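PDB 5GVJ: enoyl-[acyl-carrier-protein] reductase [FMN] from Thermotoga maritima, which probably catalyses the NADH-dependent, FMN-assisted reduction of enoyl-acyl-carrier-protein intermediates in fatty acid synthesis. Local coordinates for residues A[230-242]-A[269-281]. The protein carries 1 engineered substitution. Residues are numbered along the deposited sequence; the frame is centred on the assembly and turned at random.
Sequences PARVLRTPFARKI and DLERGSFAVGQSA. Engineered in segment 269-281: Ala276 (natural residue Met). With NA (sodium ion), chain C.
Leu234, at the end of strand 231-234, is tied to Phe275 by a direct backbone bond, Leu234 N to Phe275 O at 2.8 Å, and by a water that donates to Leu234 O and accepts from Phe275 N. Around this link the segment 269-281 runs antiparallel to 230-242, passing helix 237-242 first and strand 231-234 afterwards, with Phe238 opposite Arg272 and Val233 opposite Ala276. It then continues to Ser280, which binds FMN in another structure of this protein although no cofactor is bound to this chain, and to Ala281, whose O binds sodium at 2.3 Å. Two CA-H...O contacts, Val233 CA to Phe275 O and Ala276 CA to Arg232 O, add to the pairing; Ala276 is an engineered replacement of methionine. Leu234 spreads both methyls over the segment, CD1 lying 3.5 Å from Val277 CG2 and CD2 near Phe275 CB.

At the helix, Phe238 holds CG anti to its own backbone N (chi1 -172°), which lays the ring against the loop 271-274. Arg272 O sits 3.8 Å above the ring centre, Ile242 CG1 covers the opposite face, and Ser274 OG, itself bonded to Ser260, meets the edge in plane. An alanine in place of Phe238 would probably open a gap between the helix and this loop, leaving Arg272 CB and Ser274 without their aromatic neighbour. Asp269 holds the start of the loop, accepting from Glu271 N in an Asx turn and forming a salt bridge with Arg272 NH1.

At the other end, Gln279 NE2 lies over one face of the Arg232 guanidinium, its amide plane turned 77° from it. Both are donors and do not bond each other. Backbone bonding and apolar packing thus join the segments, whereas these polar ends are satisfied outside them: Arg232 NH1 and NH2 by Thr220 and Met141, Gln279 NE2 by Glu149 O and OE1 by Thr151 N, both of the second subunit.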
loop_
_atom_site.group_PDB
_atom_site.type_symbol
_atom_site.label_atom_id
_atom_site.label_comp_id
_atom_site.label_asym_id
_atom_site.label_seq_id
_atom_site.Cartn_x
_atom_site.Cartn_y
_atom_site.Cartn_z
ATOM N N PRO A 230 15.316 -5.347 8.329
ATOM C CA PRO A 230 14.069 -6.118 8.257
ATOM C C PRO A 230 13.919 -6.839 6.924
ATOM O O PRO A 230 14.388 -6.375 5.883
ATOM C CB PRO A 230 12.985 -5.050 8.438
ATOM C CG PRO A 230 13.624 -3.797 7.919
ATOM C CD PRO A 230 15.072 -3.895 8.312
ATOM N N ALA A 231 13.253 -7.995 6.970
ATOM C CA ALA A 231 12.983 -8.782 5.777
ATOM C C ALA A 231 11.659 -9.509 5.956
ATOM O O ALA A 231 11.377 -10.033 7.035
ATOM C CB ALA A 231 14.106 -9.783 5.496
ATOM N N ARG A 232 10.849 -9.534 4.901
ATOM C CA ARG A 232 9.528 -10.148 4.952
ATOM C C ARG A 232 9.610 -11.574 4.424
ATOM O O ARG A 232 10.055 -11.798 3.292
ATOM C CB ARG A 232 8.502 -9.353 4.149
ATOM C CG ARG A 232 7.094 -9.955 4.198
ATOM C CD ARG A 232 6.090 -9.069 3.484
ATOM N NE ARG A 232 6.089 -7.707 4.020
ATOM C CZ ARG A 232 5.397 -7.325 5.087
ATOM N NH1 ARG A 232 4.650 -8.206 5.743
ATOM N NH2 ARG A 232 5.462 -6.061 5.505
ATOM N N VAL A 233 9.170 -12.530 5.243
ATOM C CA VAL A 233 9.159 -13.936 4.871
ATOM C C VAL A 233 7.851 -14.572 5.326
ATOM O O VAL A 233 7.135 -14.050 6.184
ATOM C CB VAL A 233 10.356 -14.717 5.463
ATOM C CG1 VAL A 233 11.677 -14.205 4.897
ATOM C CG2 VAL A 233 10.346 -14.645 6.984
ATOM N N LEU A 234 7.561 -15.725 4.735
ATOM C CA LEU A 234 6.401 -16.520 5.110
ATOM C C LEU A 234 6.484 -16.934 6.578
ATOM O O LEU A 234 7.572 -17.110 7.131
ATOM C CB LEU A 234 6.326 -17.752 4.201
ATOM C CG LEU A 234 5.081 -18.025 3.354
ATOM C CD1 LEU A 234 4.305 -16.759 3.077
ATOM C CD2 LEU A 234 5.487 -18.678 2.051
ATOM N N ARG A 235 5.318 -17.076 7.218
ATOM C CA ARG A 235 5.249 -17.470 8.625
ATOM C C ARG A 235 5.583 -18.948 8.811
ATOM O O ARG A 235 4.710 -19.752 9.150
ATOM C CB ARG A 235 3.862 -17.167 9.206
ATOM C CG ARG A 235 3.616 -15.686 9.438
ATOM C CD ARG A 235 2.319 -15.408 10.205
ATOM N NE ARG A 235 2.046 -13.974 10.252
ATOM C CZ ARG A 235 2.258 -13.206 11.315
ATOM N NH1 ARG A 235 2.748 -13.734 12.427
ATOM N NH2 ARG A 235 1.990 -11.907 11.263
ATOM N N THR A 236 6.839 -19.303 8.611
ATOM C CA THR A 236 7.385 -20.651 8.612
ATOM C C THR A 236 8.035 -20.959 9.962
ATOM O O THR A 236 8.283 -20.052 10.761
ATOM C CB THR A 236 8.405 -20.780 7.466
ATOM O OG1 THR A 236 8.444 -22.124 6.979
ATOM C CG2 THR A 236 9.779 -20.388 7.925
ATOM N N PRO A 237 8.294 -22.239 10.278
ATOM C CA PRO A 237 8.994 -22.539 11.542
ATOM C C PRO A 237 10.318 -21.810 11.695
ATOM O O PRO A 237 10.640 -21.340 12.791
ATOM C CB PRO A 237 9.199 -24.059 11.471
ATOM C CG PRO A 237 8.087 -24.541 10.636
ATOM C CD PRO A 237 7.836 -23.470 9.607
ATOM N N PHE A 238 11.098 -21.703 10.618
ATOM C CA PHE A 238 12.385 -21.023 10.707
ATOM C C PHE A 238 12.210 -19.535 10.968
ATOM O O PHE A 238 13.013 -18.928 11.685
ATOM C CB PHE A 238 13.187 -21.243 9.429
ATOM C CG PHE A 238 14.596 -20.747 9.519
ATOM C CD1 PHE A 238 15.500 -21.344 10.385
ATOM C CD2 PHE A 238 15.023 -19.683 8.743
ATOM C CE1 PHE A 238 16.802 -20.892 10.475
ATOM C CE2 PHE A 238 16.327 -19.227 8.826
ATOM C CZ PHE A 238 17.216 -19.831 9.696
ATOM N N ALA A 239 11.175 -18.923 10.387
ATOM C CA ALA A 239 10.910 -17.520 10.685
ATOM C C ALA A 239 10.545 -17.335 12.148
ATOM O O ALA A 239 10.845 -16.291 12.735
ATOM C CB ALA A 239 9.803 -16.982 9.779
ATOM N N ARG A 240 9.908 -18.340 12.755
ATOM C CA ARG A 240 9.650 -18.291 14.191
ATOM C C ARG A 240 10.948 -18.383 14.981
ATOM O O ARG A 240 11.184 -17.591 15.900
ATOM C CB ARG A 240 8.698 -19.417 14.599
ATOM C CG ARG A 240 7.222 -19.059 14.522
ATOM C CD ARG A 240 6.371 -20.315 14.647
ATOM N NE ARG A 240 6.013 -20.740 13.307
ATOM C CZ ARG A 240 5.555 -21.947 12.999
ATOM N NH1 ARG A 240 5.390 -22.874 13.947
ATOM N NH2 ARG A 240 5.272 -22.232 11.734
ATOM N N LYS A 241 11.806 -19.344 14.633
ATOM C CA LYS A 241 13.038 -19.535 15.390
ATOM C C LYS A 241 13.942 -18.312 15.316
ATOM O O LYS A 241 14.688 -18.038 16.263
ATOM C CB LYS A 241 13.776 -20.776 14.891
ATOM C CG LYS A 241 13.039 -22.075 15.182
ATOM C CD LYS A 241 14.004 -23.243 15.280
ATOM C CE LYS A 241 14.740 -23.457 13.962
ATOM N NZ LYS A 241 13.902 -24.196 12.971
ATOM N N ILE A 242 13.890 -17.566 14.209
ATOM C CA ILE A 242 14.708 -16.362 14.088
ATOM C C ILE A 242 14.200 -15.271 15.030
ATOM O O ILE A 242 14.991 -14.532 15.630
ATOM C CB ILE A 242 14.746 -15.890 12.622
ATOM C CG1 ILE A 242 15.625 -16.829 11.788
ATOM C CG2 ILE A 242 15.245 -14.458 12.520
ATOM C CD1 ILE A 242 17.080 -16.860 12.232
ATOM N N ASP A 269 13.152 -26.263 1.833
ATOM C CA ASP A 269 13.309 -26.680 3.222
ATOM C C ASP A 269 12.362 -25.873 4.111
ATOM O O ASP A 269 12.603 -24.693 4.376
ATOM C CB ASP A 269 14.768 -26.508 3.638
ATOM C CG ASP A 269 15.027 -26.884 5.087
ATOM O OD1 ASP A 269 14.108 -27.373 5.768
ATOM O OD2 ASP A 269 16.171 -26.695 5.546
ATOM N N LEU A 270 11.286 -26.512 4.583
ATOM C CA LEU A 270 10.361 -25.834 5.490
ATOM C C LEU A 270 10.970 -25.591 6.858
ATOM O O LEU A 270 10.483 -24.729 7.596
ATOM C CB LEU A 270 9.078 -26.637 5.686
ATOM C CG LEU A 270 7.995 -26.639 4.616
ATOM C CD1 LEU A 270 7.724 -25.222 4.108
ATOM C CD2 LEU A 270 8.386 -27.574 3.506
ATOM N N GLU A 271 12.009 -26.343 7.218
ATOM C CA GLU A 271 12.553 -26.269 8.567
ATOM C C GLU A 271 13.472 -25.068 8.742
ATOM O O GLU A 271 13.343 -24.324 9.719
ATOM C CB GLU A 271 13.289 -27.566 8.903
ATOM C CG GLU A 271 12.398 -28.791 8.830
ATOM C CD GLU A 271 12.073 -29.343 10.202
ATOM O OE1 GLU A 271 12.985 -29.365 11.056
ATOM O OE2 GLU A 271 10.907 -29.740 10.431
ATOM N N ARG A 272 14.418 -24.865 7.820
ATOM C CA ARG A 272 15.357 -23.752 7.940
ATOM C C ARG A 272 15.505 -22.966 6.640
ATOM O O ARG A 272 16.564 -22.379 6.400
ATOM C CB ARG A 272 16.734 -24.235 8.408
ATOM C CG ARG A 272 16.689 -25.187 9.607
ATOM C CD ARG A 272 18.081 -25.490 10.190
ATOM N NE ARG A 272 19.151 -25.758 9.218
ATOM C CZ ARG A 272 19.073 -26.639 8.214
ATOM N NH1 ARG A 272 17.962 -27.359 8.007
ATOM N NH2 ARG A 272 20.102 -26.804 7.385
ATOM N N GLY A 273 14.483 -22.957 5.789
ATOM C CA GLY A 273 14.465 -22.066 4.640
ATOM C C GLY A 273 13.771 -20.757 4.985
ATOM O O GLY A 273 12.795 -20.731 5.737
ATOM N N SER A 274 14.296 -19.666 4.432
ATOM C CA SER A 274 13.666 -18.353 4.542
ATOM C C SER A 274 12.862 -18.108 3.270
ATOM O O SER A 274 13.432 -17.952 2.185
ATOM C CB SER A 274 14.709 -17.259 4.760
ATOM O OG SER A 274 15.153 -17.271 6.104
ATOM N N PHE A 275 11.537 -18.086 3.399
ATOM C CA PHE A 275 10.654 -17.996 2.239
ATOM C C PHE A 275 10.291 -16.528 2.032
ATOM O O PHE A 275 9.255 -16.053 2.495
ATOM C CB PHE A 275 9.436 -18.892 2.433
ATOM C CG PHE A 275 9.765 -20.356 2.344
ATOM C CD1 PHE A 275 10.309 -21.027 3.430
ATOM C CD2 PHE A 275 9.563 -21.052 1.163
ATOM C CE1 PHE A 275 10.629 -22.378 3.345
ATOM C CE2 PHE A 275 9.878 -22.404 1.072
ATOM C CZ PHE A 275 10.413 -23.061 2.164
ATOM N N ALA A 276 11.168 -15.815 1.324
ATOM C CA ALA A 276 11.039 -14.374 1.080
ATOM C C ALA A 276 9.941 -14.138 0.052
ATOM O O ALA A 276 10.183 -14.108 -1.155
ATOM C CB ALA A 276 12.365 -13.795 0.598
ATOM N N VAL A 277 8.712 -13.978 0.531
ATOM C CA VAL A 277 7.582 -13.702 -0.343
ATOM C C VAL A 277 6.788 -12.547 0.258
ATOM O O VAL A 277 6.761 -12.352 1.478
ATOM C CB VAL A 277 6.685 -14.952 -0.574
ATOM C CG1 VAL A 277 7.471 -16.251 -0.381
ATOM C CG2 VAL A 277 5.459 -14.926 0.285
ATOM N N GLY A 278 6.164 -11.758 -0.620
ATOM C CA GLY A 278 5.456 -10.568 -0.206
ATOM C C GLY A 278 4.007 -10.845 0.127
ATOM O O GLY A 278 3.500 -11.955 -0.028
ATOM N N GLN A 279 3.330 -9.792 0.598
ATOM C CA GLN A 279 1.928 -9.926 0.961
ATOM C C GLN A 279 1.068 -10.258 -0.245
ATOM O O GLN A 279 -0.028 -10.804 -0.079
ATOM C CB GLN A 279 1.430 -8.633 1.643
ATOM C CG GLN A 279 2.076 -8.387 3.006
ATOM C CD GLN A 279 1.505 -7.170 3.719
ATOM O OE1 GLN A 279 0.671 -6.455 3.170
ATOM N NE2 GLN A 279 1.954 -6.933 4.953
ATOM N N SER A 280 1.550 -9.972 -1.458
ATOM C CA SER A 280 0.761 -10.339 -2.628
ATOM C C SER A 280 0.600 -11.846 -2.787
ATOM O O SER A 280 -0.180 -12.269 -3.642
ATOM C CB SER A 280 1.375 -9.764 -3.910
ATOM O OG SER A 280 2.570 -10.435 -4.229
ATOM N N ALA A 281 1.295 -12.669 -1.993
ATOM C CA ALA A 281 1.017 -14.107 -2.050
ATOM C C ALA A 281 -0.445 -14.399 -1.730
ATOM O O ALA A 281 -1.029 -15.330 -2.292
ATOM C CB ALA A 281 1.941 -14.879 -1.101
HETATM NA NA NA C . -1.819 -17.510 -1.944
HETATM O O HOH W 1 10.018 -18.136 5.805
HETATM O O HOH W 2 -4.261 -17.087 -1.624
#